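Local coordinates for protein triacylglycerol lipase (Rhizopus niveus, PDB 1LGY) that hydrolyses the ester bonds of triacylglycerols and their partial glycerides, with strong preference for positions 1 and 3, releasing fatty acids, at residues T18-I23 with K45-D49. Numbering follows the deposited sequence.
Sequences TKYAGI and KWVPD
Lys19 and Trp46 bring the two backbones together: their CA atoms, 6.3 Å apart, are the nearest pair between helical segment 18-23 and segment 45-49. The latter starts with the last two residues of helix 41-46, and Val47 is the first residue to leave helical geometry. No hydrogen bond joins the segments, so packing alone connects them.

Trp46 is a knob seated among Thr18, Lys19, Gly22 and Ile23. Its CB points toward the helix, and with chi1 -73° (CG anti to the carbonyl carbon) and chi2 110°, the six-membered part of the indole has one face over Lys19 CA. The evidence is a CH-pi contact: Lys19 CA stands 3.6 Å from the centroid of the six-membered ring, 14° off the normal. Lys19 CG reaches Trp46 CE3 at 3.6 Å before the lysine chain runs on past the ring; its NZ is hydrogen-bonded to Tyr77 and Gln73. Gly22 CA comes obliquely to the pyrrole part, 3.9 Å from Trp46 NE1. Trp46 NE1 itself is hydrogen-bonded to Gln42, one helical turn back, which should help fix the indole's rotation. Lys45 CD lies over the opposite face, offset toward the rim.

Deeper in, Ile23 CG1 touches Trp46 CB at 4.1 Å, and Ile23 CD1 meets Val47 CG1, also at 4.1 Å, the side chains of Ile23 and Val47 crossing near a right angle. Both also contact Tyr77 of strand 75-81. This is knob-into-hole packing of a short helix end against helix 11-26, joining two N-terminal helices over the central mixed sheet of this alpha/beta-hydrolase lipase, not touching the catalytic residues.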
loop_
_atom_site.group_PDB
_atom_site.type_symbol
_atom_site.label_atom_id
_atom_site.label_comp_id
_atom_site.label_asym_id
_atom_site.label_seq_id
_atom_site.Cartn_x
_atom_site.Cartn_y
_atom_site.Cartn_z
ATOM N N THR A 18 -1.544 0.005 -12.871
ATOM C CA THR A 18 -1.187 1.388 -13.076
ATOM C C THR A 18 -2.241 2.257 -12.437
ATOM O O THR A 18 -1.893 3.283 -11.861
ATOM C CB THR A 18 -1.084 1.779 -14.530
ATOM O OG1 THR A 18 -0.163 0.889 -15.127
ATOM C CG2 THR A 18 -0.516 3.200 -14.721
ATOM N N LYS A 19 -3.513 1.814 -12.457
ATOM C CA LYS A 19 -4.637 2.559 -11.914
ATOM C C LYS A 19 -4.402 2.815 -10.462
ATOM O O LYS A 19 -4.666 3.914 -9.995
ATOM C CB LYS A 19 -5.954 1.782 -12.074
ATOM C CG LYS A 19 -7.149 2.366 -11.368
ATOM C CD LYS A 19 -8.324 1.732 -12.042
ATOM C CE LYS A 19 -9.620 2.423 -11.632
ATOM N NZ LYS A 19 -10.284 1.663 -10.591
ATOM N N TYR A 20 -3.846 1.818 -9.774
ATOM C CA TYR A 20 -3.614 1.964 -8.366
ATOM C C TYR A 20 -2.356 2.685 -7.989
ATOM O O TYR A 20 -2.321 3.276 -6.909
ATOM C CB TYR A 20 -3.656 0.608 -7.754
ATOM C CG TYR A 20 -5.066 0.080 -7.886
ATOM C CD1 TYR A 20 -6.130 0.799 -7.362
ATOM C CD2 TYR A 20 -5.299 -1.093 -8.564
ATOM C CE1 TYR A 20 -7.435 0.361 -7.519
ATOM C CE2 TYR A 20 -6.596 -1.543 -8.721
ATOM C CZ TYR A 20 -7.649 -0.807 -8.200
ATOM O OH TYR A 20 -8.947 -1.244 -8.385
ATOM N N ALA A 21 -1.327 2.707 -8.832
ATOM C CA ALA A 21 -0.187 3.518 -8.546
ATOM C C ALA A 21 -0.628 4.969 -8.663
ATOM O O ALA A 21 -0.367 5.782 -7.786
ATOM C CB ALA A 21 0.851 3.197 -9.548
ATOM N N GLY A 22 -1.435 5.299 -9.682
ATOM C CA GLY A 22 -2.002 6.636 -9.878
ATOM C C GLY A 22 -2.873 7.143 -8.726
ATOM O O GLY A 22 -2.848 8.343 -8.425
ATOM N N ILE A 23 -3.614 6.269 -8.042
ATOM C CA ILE A 23 -4.415 6.677 -6.918
ATOM C C ILE A 23 -3.489 6.851 -5.747
ATOM O O ILE A 23 -3.545 7.888 -5.106
ATOM C CB ILE A 23 -5.485 5.614 -6.624
ATOM C CG1 ILE A 23 -6.449 5.534 -7.844
ATOM C CG2 ILE A 23 -6.231 5.985 -5.354
ATOM C CD1 ILE A 23 -7.767 4.731 -7.735
ATOM N N LYS A 45 -8.247 11.633 -13.381
ATOM C CA LYS A 45 -7.863 10.677 -14.394
ATOM C C LYS A 45 -8.238 9.270 -14.020
ATOM O O LYS A 45 -8.482 8.471 -14.927
ATOM C CB LYS A 45 -6.356 10.663 -14.639
ATOM C CG LYS A 45 -5.943 9.780 -15.816
ATOM C CD LYS A 45 -4.453 9.412 -15.952
ATOM C CE LYS A 45 -4.387 8.539 -17.234
ATOM N NZ LYS A 45 -3.076 7.957 -17.437
ATOM N N TRP A 46 -8.268 8.916 -12.724
ATOM C CA TRP A 46 -8.513 7.542 -12.374
ATOM C C TRP A 46 -9.822 7.353 -11.692
ATOM O O TRP A 46 -10.436 6.316 -11.898
ATOM C CB TRP A 46 -7.383 7.064 -11.516
ATOM C CG TRP A 46 -6.143 6.870 -12.360
ATOM C CD1 TRP A 46 -5.068 7.718 -12.228
ATOM C CD2 TRP A 46 -5.928 5.915 -13.306
ATOM N NE1 TRP A 46 -4.172 7.296 -13.094
ATOM C CE2 TRP A 46 -4.647 6.237 -13.746
ATOM C CE3 TRP A 46 -6.594 4.850 -13.866
ATOM C CZ2 TRP A 46 -4.006 5.515 -14.743
ATOM C CZ3 TRP A 46 -5.969 4.112 -14.872
ATOM C CH2 TRP A 46 -4.681 4.438 -15.308
ATOM N N VAL A 47 -10.256 8.308 -10.863
ATOM C CA VAL A 47 -11.582 8.195 -10.300
ATOM C C VAL A 47 -12.315 9.514 -10.334
ATOM O O VAL A 47 -12.635 10.096 -9.315
ATOM C CB VAL A 47 -11.449 7.481 -8.849
ATOM C CG1 VAL A 47 -10.220 7.950 -8.166
ATOM C CG2 VAL A 47 -12.700 7.657 -8.008
ATOM N N PRO A 48 -12.702 9.967 -11.577
ATOM C CA PRO A 48 -13.405 11.232 -11.867
ATOM C C PRO A 48 -14.624 11.613 -11.025
ATOM O O PRO A 48 -14.881 12.787 -10.790
ATOM C CB PRO A 48 -13.759 11.131 -13.323
ATOM C CG PRO A 48 -13.961 9.647 -13.498
ATOM C CD PRO A 48 -12.726 9.165 -12.811
ATOM N N ASP A 49 -15.437 10.677 -10.546
ATOM C CA ASP A 49 -16.584 11.060 -9.738
ATOM C C ASP A 49 -16.332 10.910 -8.244
ATOM O O ASP A 49 -17.271 10.791 -7.474
ATOM C CB ASP A 49 -17.741 10.222 -10.182
ATOM C CG ASP A 49 -17.783 8.839 -9.573
ATOM O OD1 ASP A 49 -16.853 8.069 -9.764
ATOM O OD2 ASP A 49 -18.755 8.551 -8.874
#